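Local coordinates for superantigen-like protein SSL8 (Staphylococcus aureus, PDB 3R2T) that is of unknown function but, as a member of the staphylococcal/streptococcal toxin family, is probably a secreted superantigen-like protein, at residues V158-I161 with G166-I169; K198-S203 with I221-K226; K62-Y67 with L192-Y197. All blocks are in the same frame, centred on the assembly; numbering follows the deposited sequence.

The three contacts meet the C-terminal part of helix 182-197 of the beta-grasp domain. Contact 1 is a hairpin at one margin of the mixed sheet, contact 2 joins the loop after the helix to the turn that follows the strand at the other margin, and contact 3 sets the N-terminal helix 57-68 against the helix. Centres of contacts 2 and 3 are about 7 Å apart, and H64 NE2 meets E201 OE2 at 2.9 Å, a probable hydrogen bond between them. Contact 1 lies about 17 Å from contact 3, centre to centre, yet Y197 reaches it: its CE1 is 3.7 Å from F167 CE2. The sulfate beside K226 probably came from the crystallisation liquor.

Contact 1: residues V158-I161 with G166-I169; sequences VKKI and GFSI
The F167 ring leans across to strand 156-160 and meets K160 with one face. K160 CB stands 4.0 Å from the ring centroid, a CH-pi contact over the face but displaced toward the rim, where CZ and CE1 are its closest carbons. CG of F167 sits between its backbone N and carbonyl carbon (chi1 56°), which brings the ring over the neighbouring strand. The K160 chain runs on fully extended, and CD still touches the ring at CE1 before the amine leads away toward D165, a long and weak ion pair.

At the edge of the same ring, close to its plane, lies the V158 carbonyl oxygen, 3.8 Å from F167 CD2. V158 and F167 run side by side in the same direction, with CG1 of the valine 4.1 Å from CE2. Y197 of helix 182-197 packs on this sheet face, and L248 of the adjoining strand 241-248 touches V158 and F167 from within the sheet. K159 and S168 project from the other face, where the lysine CD passes 3.9 Å from S168 OG.

Two pairs of backbone bonds hold the strands. V158 and I169 exchange nearly straight ones: V158 N donates to I169 O with 178° at the hydrogen. K160 and F167 exchange the second pair, F167 N to K160 O at 2.9 Å. Between them, K159 and S168 form a non-hydrogen-bonded pair, and K159 CA makes a CH...O contact with F167 O. This alternation is that of antiparallel strands; joined by a short loop, the two form a beta hairpin at the margin of the beta-grasp sheet.

Contact 2: residues K198-S203 with I221-K226; sequences KLYEGS and IDLSDK. With SO4 (sulfate ion), chain C.
Y200 reaches from the loop after helix 182-197 to the backbone of L223, and its hydroxyl makes the one hydrogen bond between the two segments. From CB, CG leaves anti to the carbonyl carbon (chi1 -51°), which carries the ring across toward the 221-226 turn. One ring face is covered from within its own segment: L199 CG lies 3.5 Å above the plane, over the centre. Along the edge, CE1 passes 3.2 Å from L223 O, the same oxygen that the hydroxyl uses. At the tip, OH donates to L223 O at 2.6 Å, arriving in the carbonyl plane on a lone pair with a C=O...O angle of 134°. R190 NH2 is a second hydrogen-bonding partner of OH, so this buried hydroxyl is held from both the turn and the helix. L223 CB lies 4.0 Å from OH, while L199 CD2 and L223 CD2 meet loosely at 4.4 Å.

The receiving carbonyl belongs to a type I turn from D222 to D225. Within it D222 OD1 accepts from S224 N, 2.9 Å away, in an Asx turn; the N-H comes from above the carboxylate plane. Beyond the turn, K226 bends at chi3 and its NZ donates to sulfate O4 at 2.9 Å. The same amine forms a salt bridge with E125 and a cation-pi contact with Y66, and the sulfate also accepts from S150 N of the second subunit.

Y200 thus touches helix 57-68 at T60, L63 and H64 and reaches the turn after strand 218-222 with its hydroxyl, while L199 packs on L193 of helix 182-197.

Contact 3: residues K62-Y67 with L192-Y197; sequences KLHQYY and LLIKKY
The imidazole of H64 lies against I194, whereas Y67 meets it only with CB and backbone, its ring turning elsewhere. The histidine crosses the isoleucine side chain obliquely: I194 CG2 comes 3.6 Å from NE2 and 3.8 Å from CD2. H64 CG stands anti to its backbone N (chi1 -175°), and this extends the ring toward the second helix. NE2 is also engaged by E201 OE2, a hydrogen bond that fixes this end of the imidazole beside the methyl group.

On one face of the Y67 ring Y66 CD2 lies 3.7 Å above the plane, over the centre. Y67 CD2 in turn lies in the plane of the Y66 ring, at its edge. The Y67 hydroxyl is buried and bonded to both D186 OD1 and L227 N, and F187 meets the ring with planes at about 40°.

I194 carries the other side alone. CG1 is anti to its carbonyl carbon (chi1 -69°), which, with chi2 extended, brings CD1 to Y67 CB at 3.5 Å, while the CG2 branch turns to H64. Its two branches thus reach two residues about one turn apart on the same side of helix 57-68.

The contact is a helix-to-helix packing between the N-terminal helix 57-68 and the long helix 182-197 of the beta-grasp domain, as in the two-domain fold of staphylococcal and streptococcal toxins, where an N-terminal helix packs against the C-terminal domain.

Contact 1: residues V158-I161 with G166-I169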
# COMPACT_ATOMS: atom_id res chain seq x y z
N VAL A 158 -31.30 -7.04 11.42
CA VAL A 158 -31.18 -6.36 10.13
C VAL A 158 -32.53 -5.72 9.83
O VAL A 158 -33.55 -6.43 9.85
CB VAL A 158 -30.79 -7.33 9.03
CG1 VAL A 158 -30.66 -6.61 7.66
CG2 VAL A 158 -29.50 -8.04 9.41
N LYS A 159 -32.51 -4.41 9.56
CA LYS A 159 -33.72 -3.65 9.31
C LYS A 159 -33.68 -2.66 8.15
O LYS A 159 -32.62 -2.21 7.70
CB LYS A 159 -34.09 -2.82 10.52
CG LYS A 159 -34.21 -3.57 11.78
CD LYS A 159 -34.91 -2.70 12.83
CE LYS A 159 -34.21 -1.39 13.07
NZ LYS A 159 -34.96 -0.57 14.05
N LYS A 160 -34.89 -2.36 7.70
CA LYS A 160 -35.18 -1.38 6.67
C LYS A 160 -36.52 -0.82 7.13
O LYS A 160 -37.49 -1.57 7.29
CB LYS A 160 -35.30 -2.04 5.30
CG LYS A 160 -35.55 -1.06 4.19
CD LYS A 160 -35.54 -1.77 2.86
CE LYS A 160 -35.87 -0.82 1.71
NZ LYS A 160 -35.96 -1.58 0.44
N ILE A 161 -36.56 0.49 7.37
CA ILE A 161 -37.79 1.14 7.85
C ILE A 161 -38.45 1.93 6.75
O ILE A 161 -38.63 3.14 6.87
CB ILE A 161 -37.50 2.12 8.98
CG1 ILE A 161 -36.80 3.36 8.41
CG2 ILE A 161 -36.69 1.44 10.08
CD1 ILE A 161 -36.58 4.46 9.42
N GLY A 166 -40.54 -2.46 4.08
CA GLY A 166 -39.61 -2.54 5.19
C GLY A 166 -39.60 -3.91 5.82
O GLY A 166 -40.35 -4.79 5.43
N PHE A 167 -38.71 -4.10 6.79
CA PHE A 167 -38.60 -5.36 7.50
C PHE A 167 -37.71 -5.27 8.71
O PHE A 167 -36.93 -4.34 8.87
CB PHE A 167 -38.10 -6.50 6.58
CG PHE A 167 -36.77 -6.22 5.90
CD1 PHE A 167 -36.72 -5.93 4.54
CD2 PHE A 167 -35.58 -6.27 6.61
CE1 PHE A 167 -35.51 -5.70 3.89
CE2 PHE A 167 -34.36 -6.03 5.98
CZ PHE A 167 -34.33 -5.73 4.61
N SER A 168 -37.83 -6.27 9.56
CA SER A 168 -37.04 -6.40 10.77
C SER A 168 -36.80 -7.90 10.95
O SER A 168 -37.73 -8.63 11.26
CB SER A 168 -37.79 -5.83 11.96
OG SER A 168 -37.02 -6.02 13.12
N ILE A 169 -35.55 -8.32 10.74
CA ILE A 169 -35.16 -9.73 10.78
C ILE A 169 -33.98 -10.07 11.71
O ILE A 169 -32.90 -9.46 11.60
CB ILE A 169 -34.79 -10.21 9.33
CG1 ILE A 169 -35.92 -9.87 8.34
CG2 ILE A 169 -34.45 -11.71 9.30
CD1 ILE A 169 -35.77 -10.48 6.91

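Contact 2: residues K198-S203 with I221-K226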
# COMPACT_ATOMS: atom_id res chain seq x y z
N LYS A 198 -28.87 -8.75 -0.61
CA LYS A 198 -28.44 -8.14 -1.88
C LYS A 198 -27.79 -6.75 -1.71
O LYS A 198 -28.03 -5.83 -2.49
CB LYS A 198 -29.60 -8.12 -2.88
CG LYS A 198 -30.19 -9.54 -3.10
CD LYS A 198 -31.26 -9.64 -4.20
CE LYS A 198 -30.69 -9.41 -5.60
NZ LYS A 198 -31.70 -9.67 -6.67
N LEU A 199 -26.96 -6.61 -0.68
CA LEU A 199 -26.25 -5.37 -0.47
C LEU A 199 -25.32 -5.18 -1.65
O LEU A 199 -24.69 -6.13 -2.12
CB LEU A 199 -25.44 -5.40 0.83
CG LEU A 199 -24.63 -4.14 1.13
CD1 LEU A 199 -25.55 -2.93 1.32
CD2 LEU A 199 -23.69 -4.33 2.34
N TYR A 200 -25.25 -3.93 -2.13
CA TYR A 200 -24.41 -3.54 -3.26
C TYR A 200 -24.82 -4.20 -4.58
O TYR A 200 -24.01 -4.31 -5.49
CB TYR A 200 -22.90 -3.78 -3.00
CG TYR A 200 -22.37 -3.22 -1.71
CD1 TYR A 200 -22.52 -1.88 -1.39
CD2 TYR A 200 -21.66 -4.03 -0.83
CE1 TYR A 200 -22.02 -1.36 -0.20
CE2 TYR A 200 -21.14 -3.51 0.37
CZ TYR A 200 -21.33 -2.17 0.67
OH TYR A 200 -20.83 -1.65 1.85
N GLU A 201 -26.07 -4.66 -4.68
CA GLU A 201 -26.56 -5.29 -5.92
C GLU A 201 -27.82 -4.59 -6.44
O GLU A 201 -28.71 -5.24 -6.97
CB GLU A 201 -26.86 -6.79 -5.72
CG GLU A 201 -25.64 -7.64 -5.38
CD GLU A 201 -25.96 -9.14 -5.32
OE1 GLU A 201 -27.14 -9.51 -5.49
OE2 GLU A 201 -25.02 -9.94 -5.09
N GLY A 202 -27.86 -3.27 -6.28
CA GLY A 202 -29.01 -2.46 -6.73
C GLY A 202 -30.26 -2.56 -5.87
O GLY A 202 -31.34 -2.16 -6.30
N SER A 203 -30.13 -3.09 -4.65
CA SER A 203 -31.28 -3.23 -3.74
C SER A 203 -31.03 -2.38 -2.49
O SER A 203 -31.80 -1.47 -2.16
CB SER A 203 -31.50 -4.70 -3.36
OG SER A 203 -32.65 -4.84 -2.54
N ILE A 221 -20.39 1.94 11.64
CA ILE A 221 -19.74 1.84 10.35
C ILE A 221 -20.70 2.20 9.22
O ILE A 221 -21.80 1.69 9.16
CB ILE A 221 -19.23 0.40 10.08
CG1 ILE A 221 -18.27 -0.06 11.21
CG2 ILE A 221 -18.49 0.33 8.69
CD1 ILE A 221 -18.05 -1.58 11.24
N ASP A 222 -20.27 3.08 8.33
CA ASP A 222 -21.08 3.50 7.21
C ASP A 222 -20.89 2.50 6.06
O ASP A 222 -19.76 2.20 5.66
CB ASP A 222 -20.63 4.89 6.81
CG ASP A 222 -21.46 5.52 5.71
OD1 ASP A 222 -22.34 4.87 5.08
OD2 ASP A 222 -21.22 6.71 5.49
N LEU A 223 -21.98 1.97 5.55
CA LEU A 223 -21.93 1.01 4.45
C LEU A 223 -21.66 1.62 3.07
O LEU A 223 -21.48 0.87 2.10
CB LEU A 223 -23.25 0.22 4.37
CG LEU A 223 -23.59 -0.70 5.54
CD1 LEU A 223 -24.97 -1.30 5.33
CD2 LEU A 223 -22.52 -1.81 5.70
N SER A 224 -21.64 2.95 2.96
CA SER A 224 -21.39 3.64 1.67
C SER A 224 -19.97 3.53 1.16
O SER A 224 -19.72 3.75 -0.02
CB SER A 224 -21.71 5.13 1.79
OG SER A 224 -23.07 5.32 2.12
N ASP A 225 -19.02 3.24 2.06
CA ASP A 225 -17.61 3.10 1.67
C ASP A 225 -16.93 2.01 2.52
O ASP A 225 -17.49 1.55 3.50
CB ASP A 225 -16.88 4.45 1.78
CG ASP A 225 -16.81 5.00 3.22
OD1 ASP A 225 -17.24 4.28 4.16
OD2 ASP A 225 -16.32 6.15 3.39
N LYS A 226 -15.74 1.59 2.10
CA LYS A 226 -15.00 0.54 2.79
C LYS A 226 -14.65 1.00 4.20
O LYS A 226 -14.51 2.16 4.45
CB LYS A 226 -13.72 0.19 2.00
CG LYS A 226 -12.91 -1.00 2.57
CD LYS A 226 -11.56 -1.26 1.84
CE LYS A 226 -11.74 -1.63 0.36
NZ LYS A 226 -10.41 -1.86 -0.34
S SO4 C . -10.40 1.96 -0.97
O1 SO4 C . -10.22 2.84 -2.12
O2 SO4 C . -10.25 2.72 0.27
O3 SO4 C . -11.77 1.46 -1.00
O4 SO4 C . -9.45 0.84 -1.00

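Contact 3: residues K62-Y67 with L192-Y197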
# COMPACT_ATOMS: atom_id res chain seq x y z
N LYS A 62 -17.04 -2.02 -6.84
CA LYS A 62 -15.82 -2.28 -6.07
C LYS A 62 -16.12 -2.77 -4.64
O LYS A 62 -15.41 -3.65 -4.14
CB LYS A 62 -14.86 -1.08 -6.04
CG LYS A 62 -14.02 -0.97 -7.30
CD LYS A 62 -12.90 0.07 -7.19
CE LYS A 62 -11.94 -0.09 -8.37
NZ LYS A 62 -10.86 0.95 -8.43
N LEU A 63 -17.14 -2.22 -3.99
CA LEU A 63 -17.50 -2.65 -2.62
C LEU A 63 -18.03 -4.08 -2.64
O LEU A 63 -17.70 -4.90 -1.76
CB LEU A 63 -18.54 -1.72 -2.00
CG LEU A 63 -18.06 -0.30 -1.73
CD1 LEU A 63 -19.24 0.61 -1.43
CD2 LEU A 63 -17.02 -0.27 -0.59
N HIS A 64 -18.85 -4.37 -3.66
CA HIS A 64 -19.40 -5.69 -3.83
C HIS A 64 -18.25 -6.68 -4.04
O HIS A 64 -18.19 -7.74 -3.41
CB HIS A 64 -20.35 -5.74 -5.04
CG HIS A 64 -21.03 -7.06 -5.19
ND1 HIS A 64 -20.45 -8.13 -5.84
CD2 HIS A 64 -22.24 -7.50 -4.75
CE1 HIS A 64 -21.27 -9.17 -5.79
NE2 HIS A 64 -22.36 -8.81 -5.14
N GLN A 65 -17.35 -6.33 -4.94
CA GLN A 65 -16.22 -7.19 -5.26
C GLN A 65 -15.41 -7.53 -4.01
O GLN A 65 -15.15 -8.70 -3.73
CB GLN A 65 -15.32 -6.54 -6.32
CG GLN A 65 -13.98 -7.27 -6.49
CD GLN A 65 -13.16 -6.80 -7.69
OE1 GLN A 65 -13.71 -6.31 -8.69
NE2 GLN A 65 -11.84 -6.99 -7.61
N TYR A 66 -15.03 -6.52 -3.26
CA TYR A 66 -14.22 -6.70 -2.03
C TYR A 66 -14.91 -7.50 -0.93
O TYR A 66 -14.33 -8.44 -0.39
CB TYR A 66 -13.84 -5.31 -1.51
CG TYR A 66 -12.93 -5.22 -0.29
CD1 TYR A 66 -11.54 -5.29 -0.42
CD2 TYR A 66 -13.47 -5.00 0.98
CE1 TYR A 66 -10.72 -5.18 0.67
CE2 TYR A 66 -12.64 -4.88 2.09
CZ TYR A 66 -11.27 -4.96 1.93
OH TYR A 66 -10.46 -4.85 3.01
N TYR A 67 -16.13 -7.12 -0.60
CA TYR A 67 -16.84 -7.79 0.50
C TYR A 67 -17.42 -9.16 0.15
O TYR A 67 -17.82 -9.91 1.04
CB TYR A 67 -17.89 -6.87 1.15
CG TYR A 67 -17.27 -5.80 2.00
CD1 TYR A 67 -16.75 -6.10 3.26
CD2 TYR A 67 -17.21 -4.47 1.58
CE1 TYR A 67 -16.16 -5.12 4.06
CE2 TYR A 67 -16.63 -3.48 2.38
CZ TYR A 67 -16.10 -3.81 3.62
OH TYR A 67 -15.51 -2.82 4.43
N LEU A 192 -22.42 -11.21 4.82
CA LEU A 192 -23.73 -11.75 5.08
C LEU A 192 -24.81 -10.89 4.44
O LEU A 192 -25.76 -11.41 3.88
CB LEU A 192 -23.94 -11.89 6.58
CG LEU A 192 -25.22 -12.56 7.05
CD1 LEU A 192 -25.00 -13.10 8.46
CD2 LEU A 192 -26.41 -11.62 6.96
N LEU A 193 -24.65 -9.57 4.49
CA LEU A 193 -25.64 -8.65 3.90
C LEU A 193 -25.69 -8.76 2.39
O LEU A 193 -26.75 -8.61 1.78
CB LEU A 193 -25.32 -7.21 4.30
CG LEU A 193 -25.39 -6.94 5.80
CD1 LEU A 193 -24.92 -5.52 6.11
CD2 LEU A 193 -26.79 -7.22 6.32
N ILE A 194 -24.54 -9.03 1.78
CA ILE A 194 -24.51 -9.16 0.32
C ILE A 194 -25.23 -10.42 -0.10
O ILE A 194 -26.06 -10.41 -1.01
CB ILE A 194 -23.08 -9.22 -0.24
CG1 ILE A 194 -22.39 -7.86 -0.08
CG2 ILE A 194 -23.11 -9.63 -1.76
CD1 ILE A 194 -20.90 -7.85 -0.42
N LYS A 195 -24.93 -11.53 0.57
CA LYS A 195 -25.53 -12.81 0.19
C LYS A 195 -27.01 -12.94 0.54
O LYS A 195 -27.77 -13.50 -0.25
CB LYS A 195 -24.69 -13.97 0.76
CG LYS A 195 -24.76 -14.16 2.25
CD LYS A 195 -23.51 -14.89 2.77
CE LYS A 195 -23.54 -15.07 4.30
NZ LYS A 195 -22.16 -15.19 4.88
N LYS A 196 -27.44 -12.41 1.68
CA LYS A 196 -28.85 -12.50 2.08
C LYS A 196 -29.77 -11.29 1.87
O LYS A 196 -30.99 -11.46 1.85
CB LYS A 196 -28.91 -12.88 3.55
CG LYS A 196 -28.10 -14.11 3.85
CD LYS A 196 -28.13 -14.53 5.31
CE LYS A 196 -29.50 -14.99 5.74
NZ LYS A 196 -29.44 -15.66 7.07
N TYR A 197 -29.20 -10.10 1.73
CA TYR A 197 -30.00 -8.88 1.54
C TYR A 197 -29.64 -8.11 0.26
O TYR A 197 -30.05 -6.98 0.08
CB TYR A 197 -29.87 -7.98 2.77
CG TYR A 197 -30.44 -8.64 4.01
CD1 TYR A 197 -31.77 -8.50 4.32
CD2 TYR A 197 -29.65 -9.44 4.82
CE1 TYR A 197 -32.31 -9.12 5.43
CE2 TYR A 197 -30.18 -10.07 5.94
CZ TYR A 197 -31.51 -9.90 6.24
OH TYR A 197 -32.07 -10.51 7.34